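Local coordinates for protein 336aa long hypothetical dTDP-glucose 4,6-dehydratase (Pyrococcus horikoshii, PDB 2HUN) that binds NAD in a Rossmann-fold domain and probably acts as a dTDP-glucose 4,6-dehydratase, a lyase of nucleotide-sugar metabolism, at residues A[3-8]-A[29-34]; A[19-24]-A[48-53]. One frame throughout, in Å; residues are numbered along the deposited sequence.

Contact 1. Residues A[3-8]-A[29-34]; sequences SMKLLV and DWEVIN
M4 lays its side chain over one face of the W30 indole, the two running alongside each other in the same direction. Its CB sits over the face of the W30 five-membered ring, 3.9 Å from the centroid, a CH-pi contact. Further along, M4 SD stands over the six-membered ring of W30, 4.0 Å from that centroid, which makes a Met-aromatic contact. With CG anti to the backbone N (chi1 179°) and the chain extended beyond it, the thioether follows the long dimension of the indole instead of turning off it. L6 meets the same ring differently: its CD1 comes in near the ring plane at the edge, 3.5 Å from W30 CZ3. L231 of helix 220-233 touches both L6 and W30.

Beyond the indole the backbones pair as strands 5-8 and 31-34, parallel neighbours whose axes approach to 4.7 Å at 22°. They are the first and last elements of the beta-alpha-beta unit formed with helix 14-26, the opening unit of the NAD-binding Rossmann fold. Four hydrogen bonds hold the register: E31 N to M4 O, L6 N to E31 O, I33 N to L6 O and V8 N to I33 O. The L6 N to E31 O bond is the shortest, at 2.8 Å, and nearly straight, with an angle of 174° at the hydrogen.

The two faces of the pair differ in character. On the face bearing L6, V8 and V32, V8 CG2 reaches V32 CG1 at 4.1 Å, and both valines also touch helix 14-26. On the other, L7 CD1 meets I33 CG2 at 3.8 Å, while at the more exposed end K5 NZ and E31 OE2 form only a long salt bridge of 3.8 Å.

Contact 2. Residues A[19-24]-A[48-53]; sequences FIRYIL and KDLEDD
A salt bridge beside a small apolar patch joins helix 14-26 to the loop between strands 31-36 and 56-60, on the side of the helix where R21 and L24 lie. The evidence for a specific pairing is the end-on grip of R21 on D49, one nitrogen to each oxygen: R21 NH1 to D49 OD2 at 2.6 Å and R21 NH2 to D49 OD1 at 2.9 Å. Both oxygens use their syn lone pairs, and the guanidinium and carboxylate planes are only 9° apart, so the two groups meet edge to edge. CG of R21 is anti to the backbone N, and the bend at chi3 (-57°) turns the guanidinium toward the loop.

L50, next in the chain after D49, supplies the apolar half. L50 CD1 lies over one face of the guanidinium and comes 4.0 Å from L24 CD1, the two leucine side chains running antiparallel alongside each other; I20 CG2 is more distant, 4.3 Å from L50 CD1. A type I turn from L50 to D53, closed by D53 N to L50 O at 2.8 Å, bends the chain just after this anchor.

Were R21 replaced by an alanine, the D49 carboxylate would probably lose its charged mate and L50 CD1 the guanidinium packed against one side of it. NH2 of R21 also donates to N46 O in the same loop, so this nitrogen serves two acceptors. With two nearly coplanar bonds and a leucine over its face, the guanidinium is likely to be restrained from rotating, and its charge is probably balanced locally by D49.

How the contacts relate
From the N terminus the chain runs through strand 5-9, continues through helix 14-26 and returns in strand 31-36, where contact 1 closes the beta-alpha-beta loop. Contact 2 starts within that loop, on the helix, and ends beyond it, at 48-53; the two closures therefore cross. Their centres are 10 Å apart and they meet through helix 14-26: F19 packs on V8, I23 on W30 and I20 on N34, where I20 CD1 lies 3.8 Å from N34 CB. Contact 1 thus pairs the two strands, while contact 2 fastens the connecting helix to the loop that follows the second strand and leads to strand 56-60.

Contact 1. Residues A[3-8]-A[29-34]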
ATOM      1  N   SER A   3       5.105  33.299   7.979  1.00 49.28           N
ATOM      2  CA  SER A   3       6.398  32.579   8.143  1.00 48.72           C
ATOM      3  C   SER A   3       6.189  31.091   8.391  1.00 47.86           C
ATOM      4  O   SER A   3       5.432  30.693   9.280  1.00 49.04           O
ATOM      5  CB  SER A   3       7.200  33.177   9.302  1.00 49.83           C
ATOM      6  OG  SER A   3       8.251  32.306   9.689  1.00 53.30           O
ATOM      7  N   MET A   4       6.879  30.273   7.606  1.00 45.37           N
ATOM      8  CA  MET A   4       6.786  28.827   7.720  1.00 41.37           C
ATOM      9  C   MET A   4       8.065  28.197   7.171  1.00 39.45           C
ATOM     10  O   MET A   4       8.524  28.573   6.094  1.00 39.87           O
ATOM     11  CB  MET A   4       5.563  28.345   6.931  1.00 41.48           C
ATOM     12  CG  MET A   4       5.333  26.843   6.920  1.00 40.34           C
ATOM     13  SD  MET A   4       3.739  26.423   6.137  1.00 41.95           S
ATOM     14  CE  MET A   4       3.310  24.916   7.031  1.00 38.20           C
ATOM     15  N   LYS A   5       8.657  27.272   7.926  1.00 36.87           N
ATOM     16  CA  LYS A   5       9.868  26.578   7.480  1.00 35.21           C
ATOM     17  C   LYS A   5       9.433  25.246   6.876  1.00 33.62           C
ATOM     18  O   LYS A   5       8.751  24.459   7.532  1.00 33.05           O
ATOM     19  CB  LYS A   5      10.812  26.280   8.649  1.00 36.93           C
ATOM     20  CG  LYS A   5      11.192  27.468   9.512  1.00 39.59           C
ATOM     21  CD  LYS A   5      12.231  27.045  10.544  1.00 41.49           C
ATOM     22  CE  LYS A   5      12.155  27.913  11.787  1.00 42.08           C
ATOM     23  NZ  LYS A   5      12.233  29.356  11.455  1.00 42.33           N
ATOM     24  N   LEU A   6       9.836  24.983   5.639  1.00 31.23           N
ATOM     25  CA  LEU A   6       9.459  23.737   4.986  1.00 29.09           C
ATOM     26  C   LEU A   6      10.632  22.836   4.665  1.00 27.90           C
ATOM     27  O   LEU A   6      11.708  23.302   4.296  1.00 28.24           O
ATOM     28  CB  LEU A   6       8.726  24.009   3.669  1.00 27.42           C
ATOM     29  CG  LEU A   6       7.445  24.841   3.650  1.00 28.58           C
ATOM     30  CD1 LEU A   6       6.967  24.974   2.202  1.00 29.52           C
ATOM     31  CD2 LEU A   6       6.377  24.189   4.516  1.00 27.71           C
ATOM     32  N   LEU A   7      10.404  21.537   4.811  1.00 26.34           N
ATOM     33  CA  LEU A   7      11.394  20.540   4.449  1.00 25.14           C
ATOM     34  C   LEU A   7      10.818  19.964   3.162  1.00 25.38           C
ATOM     35  O   LEU A   7       9.720  19.411   3.174  1.00 25.53           O
ATOM     36  CB  LEU A   7      11.483  19.423   5.489  1.00 24.56           C
ATOM     37  CG  LEU A   7      12.385  18.270   5.031  1.00 26.36           C
ATOM     38  CD1 LEU A   7      13.841  18.752   4.974  1.00 26.57           C
ATOM     39  CD2 LEU A   7      12.247  17.085   5.980  1.00 26.66           C
ATOM     40  N   VAL A   8      11.528  20.128   2.053  1.00 25.36           N
ATOM     41  CA  VAL A   8      11.069  19.595   0.776  1.00 25.50           C
ATOM     42  C   VAL A   8      11.981  18.445   0.367  1.00 26.40           C
ATOM     43  O   VAL A   8      13.166  18.661   0.108  1.00 26.15           O
ATOM     44  CB  VAL A   8      11.107  20.669  -0.343  1.00 25.99           C
ATOM     45  CG1 VAL A   8      10.732  20.036  -1.682  1.00 22.14           C
ATOM     46  CG2 VAL A   8      10.150  21.825  -0.011  1.00 22.22           C
ATOM     47  N   ASP A  29       8.839  35.446   3.481  1.00 38.89           N
ATOM     48  CA  ASP A  29       9.331  35.035   4.794  1.00 39.81           C
ATOM     49  C   ASP A  29       9.443  33.542   5.060  1.00 39.38           C
ATOM     50  O   ASP A  29       9.827  33.131   6.157  1.00 40.86           O
ATOM     51  CB  ASP A  29       8.480  35.675   5.891  1.00 42.24           C
ATOM     52  CG  ASP A  29       8.742  37.161   6.030  1.00 45.19           C
ATOM     53  OD1 ASP A  29       9.920  37.540   6.195  1.00 46.44           O
ATOM     54  OD2 ASP A  29       7.779  37.951   5.976  1.00 49.25           O
ATOM     55  N   TRP A  30       9.116  32.727   4.067  1.00 37.23           N
ATOM     56  CA  TRP A  30       9.208  31.284   4.235  1.00 35.05           C
ATOM     57  C   TRP A  30      10.641  30.823   4.009  1.00 32.94           C
ATOM     58  O   TRP A  30      11.436  31.521   3.383  1.00 33.02           O
ATOM     59  CB  TRP A  30       8.281  30.576   3.249  1.00 33.31           C
ATOM     60  CG  TRP A  30       6.830  30.616   3.618  1.00 34.02           C
ATOM     61  CD1 TRP A  30       6.166  31.626   4.260  1.00 32.90           C
ATOM     62  CD2 TRP A  30       5.841  29.637   3.280  1.00 34.70           C
ATOM     63  NE1 TRP A  30       4.823  31.336   4.337  1.00 33.98           N
ATOM     64  CE2 TRP A  30       4.596  30.122   3.744  1.00 34.66           C
ATOM     65  CE3 TRP A  30       5.885  28.398   2.628  1.00 34.13           C
ATOM     66  CZ2 TRP A  30       3.402  29.410   3.574  1.00 34.35           C
ATOM     67  CZ3 TRP A  30       4.696  27.689   2.458  1.00 35.25           C
ATOM     68  CH2 TRP A  30       3.471  28.200   2.931  1.00 33.03           C
ATOM     69  N   GLU A  31      10.964  29.645   4.527  1.00 31.83           N
ATOM     70  CA  GLU A  31      12.296  29.076   4.374  1.00 32.46           C
ATOM     71  C   GLU A  31      12.195  27.635   3.892  1.00 31.13           C
ATOM     72  O   GLU A  31      11.252  26.918   4.227  1.00 29.58           O
ATOM     73  CB  GLU A  31      13.049  29.114   5.700  1.00 34.42           C
ATOM     74  CG  GLU A  31      13.420  30.506   6.171  1.00 40.33           C
ATOM     75  CD  GLU A  31      14.121  30.480   7.514  1.00 43.65           C
ATOM     76  OE1 GLU A  31      15.132  29.761   7.642  1.00 45.56           O
ATOM     77  OE2 GLU A  31      13.659  31.176   8.443  1.00 48.45           O
ATOM     78  N   VAL A  32      13.180  27.209   3.114  1.00 29.18           N
ATOM     79  CA  VAL A  32      13.183  25.860   2.588  1.00 27.05           C
ATOM     80  C   VAL A  32      14.486  25.101   2.804  1.00 28.28           C
ATOM     81  O   VAL A  32      15.579  25.628   2.600  1.00 29.34           O
ATOM     82  CB  VAL A  32      12.893  25.866   1.077  1.00 26.67           C
ATOM     83  CG1 VAL A  32      13.178  24.490   0.490  1.00 25.23           C
ATOM     84  CG2 VAL A  32      11.442  26.271   0.825  1.00 23.95           C
ATOM     85  N   ILE A  33      14.352  23.858   3.238  1.00 26.40           N
ATOM     86  CA  ILE A  33      15.487  22.979   3.408  1.00 26.34           C
ATOM     87  C   ILE A  33      15.168  21.868   2.430  1.00 27.05           C
ATOM     88  O   ILE A  33      14.143  21.199   2.564  1.00 26.85           O
ATOM     89  CB  ILE A  33      15.572  22.364   4.806  1.00 25.91           C
ATOM     90  CG1 ILE A  33      15.875  23.442   5.844  1.00 24.91           C
ATOM     91  CG2 ILE A  33      16.644  21.285   4.812  1.00 25.39           C
ATOM     92  CD1 ILE A  33      15.848  22.927   7.271  1.00 27.28           C
ATOM     93  N   ASN A  34      16.032  21.688   1.441  1.00 27.45           N
ATOM     94  CA  ASN A  34      15.843  20.667   0.426  1.00 28.88           C
ATOM     95  C   ASN A  34      16.749  19.473   0.675  1.00 29.52           C
ATOM     96  O   ASN A  34      17.971  19.596   0.650  1.00 30.59           O
ATOM     97  CB  ASN A  34      16.110  21.280  -0.965  1.00 28.59           C
ATOM     98  CG  ASN A  34      16.254  20.237  -2.058  1.00 29.09           C
ATOM     99  OD1 ASN A  34      15.795  19.110  -1.922  1.00 27.93           O
ATOM    100  ND2 ASN A  34      16.881  20.626  -3.168  1.00 27.28           N
TER

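Contact 2. Residues A[19-24]-A[48-53]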
ATOM      1  N   PHE A  19       8.467  23.505  -7.346  1.00 24.62           N
ATOM      2  CA  PHE A  19       7.781  23.829  -6.100  1.00 25.47           C
ATOM      3  C   PHE A  19       8.597  24.829  -5.283  1.00 25.50           C
ATOM      4  O   PHE A  19       8.091  25.875  -4.875  1.00 24.00           O
ATOM      5  CB  PHE A  19       7.555  22.561  -5.267  1.00 24.42           C
ATOM      6  CG  PHE A  19       6.802  22.802  -3.981  1.00 25.83           C
ATOM      7  CD1 PHE A  19       5.431  23.061  -3.993  1.00 24.15           C
ATOM      8  CD2 PHE A  19       7.470  22.795  -2.761  1.00 26.11           C
ATOM      9  CE1 PHE A  19       4.741  23.307  -2.811  1.00 23.99           C
ATOM     10  CE2 PHE A  19       6.789  23.040  -1.571  1.00 25.36           C
ATOM     11  CZ  PHE A  19       5.420  23.297  -1.597  1.00 25.14           C
ATOM     12  N   ILE A  20       9.865  24.498  -5.050  1.00 25.40           N
ATOM     13  CA  ILE A  20      10.749  25.363  -4.280  1.00 26.52           C
ATOM     14  C   ILE A  20      10.855  26.785  -4.845  1.00 26.95           C
ATOM     15  O   ILE A  20      10.746  27.754  -4.101  1.00 29.28           O
ATOM     16  CB  ILE A  20      12.161  24.744  -4.166  1.00 26.24           C
ATOM     17  CG1 ILE A  20      12.079  23.467  -3.322  1.00 21.99           C
ATOM     18  CG2 ILE A  20      13.136  25.762  -3.566  1.00 23.27           C
ATOM     19  CD1 ILE A  20      13.390  22.695  -3.178  1.00 22.83           C
ATOM     20  N   ARG A  21      11.060  26.916  -6.153  1.00 27.70           N
ATOM     21  CA  ARG A  21      11.164  28.243  -6.761  1.00 29.58           C
ATOM     22  C   ARG A  21       9.857  29.015  -6.539  1.00 30.87           C
ATOM     23  O   ARG A  21       9.860  30.190  -6.153  1.00 29.38           O
ATOM     24  CB  ARG A  21      11.449  28.121  -8.264  1.00 31.39           C
ATOM     25  CG  ARG A  21      11.820  29.444  -8.940  1.00 36.46           C
ATOM     26  CD  ARG A  21      12.311  29.217 -10.370  1.00 39.02           C
ATOM     27  NE  ARG A  21      13.454  28.304 -10.433  1.00 38.82           N
ATOM     28  CZ  ARG A  21      14.727  28.675 -10.283  1.00 41.99           C
ATOM     29  NH1 ARG A  21      15.036  29.947 -10.060  1.00 41.87           N
ATOM     30  NH2 ARG A  21      15.697  27.769 -10.355  1.00 41.06           N
ATOM     31  N   TYR A  22       8.739  28.341  -6.786  1.00 29.43           N
ATOM     32  CA  TYR A  22       7.422  28.944  -6.606  1.00 30.20           C
ATOM     33  C   TYR A  22       7.226  29.395  -5.152  1.00 30.21           C
ATOM     34  O   TYR A  22       6.875  30.543  -4.880  1.00 29.69           O
ATOM     35  CB  TYR A  22       6.341  27.924  -6.974  1.00 28.52           C
ATOM     36  CG  TYR A  22       4.932  28.399  -6.726  1.00 29.34           C
ATOM     37  CD1 TYR A  22       4.236  29.110  -7.701  1.00 27.90           C
ATOM     38  CD2 TYR A  22       4.287  28.128  -5.514  1.00 28.63           C
ATOM     39  CE1 TYR A  22       2.923  29.541  -7.476  1.00 29.04           C
ATOM     40  CE2 TYR A  22       2.982  28.553  -5.280  1.00 28.36           C
ATOM     41  CZ  TYR A  22       2.308  29.258  -6.265  1.00 29.25           C
ATOM     42  OH  TYR A  22       1.019  29.682  -6.042  1.00 32.90           O
ATOM     43  N   ILE A  23       7.450  28.479  -4.220  1.00 31.94           N
ATOM     44  CA  ILE A  23       7.285  28.778  -2.804  1.00 34.33           C
ATOM     45  C   ILE A  23       8.105  29.972  -2.313  1.00 35.08           C
ATOM     46  O   ILE A  23       7.570  30.865  -1.655  1.00 36.34           O
ATOM     47  CB  ILE A  23       7.612  27.531  -1.945  1.00 35.06           C
ATOM     48  CG1 ILE A  23       6.370  26.638  -1.858  1.00 36.92           C
ATOM     49  CG2 ILE A  23       8.119  27.936  -0.570  1.00 37.42           C
ATOM     50  CD1 ILE A  23       5.091  27.381  -1.467  1.00 35.04           C
ATOM     51  N   LEU A  24       9.398  29.991  -2.627  1.00 35.25           N
ATOM     52  CA  LEU A  24      10.254  31.092  -2.195  1.00 35.85           C
ATOM     53  C   LEU A  24       9.871  32.401  -2.875  1.00 36.86           C
ATOM     54  O   LEU A  24      10.065  33.480  -2.319  1.00 37.73           O
ATOM     55  CB  LEU A  24      11.726  30.769  -2.474  1.00 33.35           C
ATOM     56  CG  LEU A  24      12.302  29.628  -1.633  1.00 33.65           C
ATOM     57  CD1 LEU A  24      13.734  29.336  -2.051  1.00 33.43           C
ATOM     58  CD2 LEU A  24      12.236  30.006  -0.162  1.00 32.92           C
ATOM     59  N   LYS A  48      20.406  26.152  -9.099  1.00 39.76           N
ATOM     60  CA  LYS A  48      21.672  26.841  -8.881  1.00 42.56           C
ATOM     61  C   LYS A  48      21.559  28.329  -8.576  1.00 43.78           C
ATOM     62  O   LYS A  48      22.360  28.859  -7.813  1.00 45.10           O
ATOM     63  CB  LYS A  48      22.630  26.619 -10.056  1.00 43.65           C
ATOM     64  CG  LYS A  48      22.311  27.367 -11.332  1.00 45.27           C
ATOM     65  CD  LYS A  48      23.428  27.116 -12.337  1.00 47.85           C
ATOM     66  CE  LYS A  48      23.227  27.876 -13.639  1.00 48.64           C
ATOM     67  NZ  LYS A  48      24.312  27.552 -14.607  1.00 49.37           N
ATOM     68  N   ASP A  49      20.565  29.007  -9.139  1.00 45.05           N
ATOM     69  CA  ASP A  49      20.426  30.435  -8.880  1.00 47.88           C
ATOM     70  C   ASP A  49      19.795  30.763  -7.526  1.00 48.71           C
ATOM     71  O   ASP A  49      19.716  31.931  -7.143  1.00 49.21           O
ATOM     72  CB  ASP A  49      19.631  31.112 -10.001  1.00 49.76           C
ATOM     73  CG  ASP A  49      18.244  30.547 -10.150  1.00 50.51           C
ATOM     74  OD1 ASP A  49      18.124  29.356 -10.507  1.00 52.29           O
ATOM     75  OD2 ASP A  49      17.273  31.295  -9.913  1.00 52.57           O
ATOM     76  N   LEU A  50      19.349  29.739  -6.802  1.00 48.85           N
ATOM     77  CA  LEU A  50      18.757  29.945  -5.483  1.00 48.64           C
ATOM     78  C   LEU A  50      19.700  29.391  -4.423  1.00 48.60           C
ATOM     79  O   LEU A  50      19.543  29.667  -3.235  1.00 47.87           O
ATOM     80  CB  LEU A  50      17.402  29.236  -5.366  1.00 49.26           C
ATOM     81  CG  LEU A  50      16.230  29.755  -6.203  1.00 50.65           C
ATOM     82  CD1 LEU A  50      14.969  28.973  -5.850  1.00 50.00           C
ATOM     83  CD2 LEU A  50      16.022  31.238  -5.936  1.00 50.84           C
ATOM     84  N   GLU A  51      20.684  28.617  -4.872  1.00 49.01           N
ATOM     85  CA  GLU A  51      21.659  27.993  -3.980  1.00 50.82           C
ATOM     86  C   GLU A  51      22.042  28.836  -2.783  1.00 50.35           C
ATOM     87  O   GLU A  51      22.007  28.363  -1.647  1.00 50.59           O
ATOM     88  CB  GLU A  51      22.947  27.651  -4.727  1.00 52.24           C
ATOM     89  CG  GLU A  51      22.801  26.643  -5.837  1.00 55.91           C
ATOM     90  CD  GLU A  51      24.143  26.174  -6.346  1.00 57.06           C
ATOM     91  OE1 GLU A  51      25.017  27.033  -6.586  1.00 59.95           O
ATOM     92  OE2 GLU A  51      24.326  24.950  -6.506  1.00 58.09           O
ATOM     93  N   ASP A  52      22.415  30.086  -3.037  1.00 50.35           N
ATOM     94  CA  ASP A  52      22.849  30.965  -1.963  1.00 49.81           C
ATOM     95  C   ASP A  52      21.822  31.920  -1.364  1.00 47.88           C
ATOM     96  O   ASP A  52      22.177  32.783  -0.559  1.00 48.23           O
ATOM     97  CB  ASP A  52      24.087  31.738  -2.412  1.00 52.58           C
ATOM     98  CG  ASP A  52      25.257  30.821  -2.709  1.00 54.87           C
ATOM     99  OD1 ASP A  52      25.581  29.980  -1.843  1.00 55.76           O
ATOM    100  OD2 ASP A  52      25.851  30.935  -3.802  1.00 56.87           O
ATOM    101  N   ASP A  53      20.557  31.784  -1.747  1.00 44.00           N
ATOM    102  CA  ASP A  53      19.533  32.638  -1.160  1.00 41.15           C
ATOM    103  C   ASP A  53      19.545  32.216   0.308  1.00 38.99           C
ATOM    104  O   ASP A  53      19.583  31.029   0.609  1.00 38.16           O
ATOM    105  CB  ASP A  53      18.166  32.350  -1.786  1.00 40.05           C
ATOM    106  CG  ASP A  53      17.077  33.251  -1.245  1.00 40.54           C
ATOM    107  OD1 ASP A  53      16.882  33.283  -0.012  1.00 39.87           O
ATOM    108  OD2 ASP A  53      16.413  33.928  -2.056  1.00 41.60           O
TER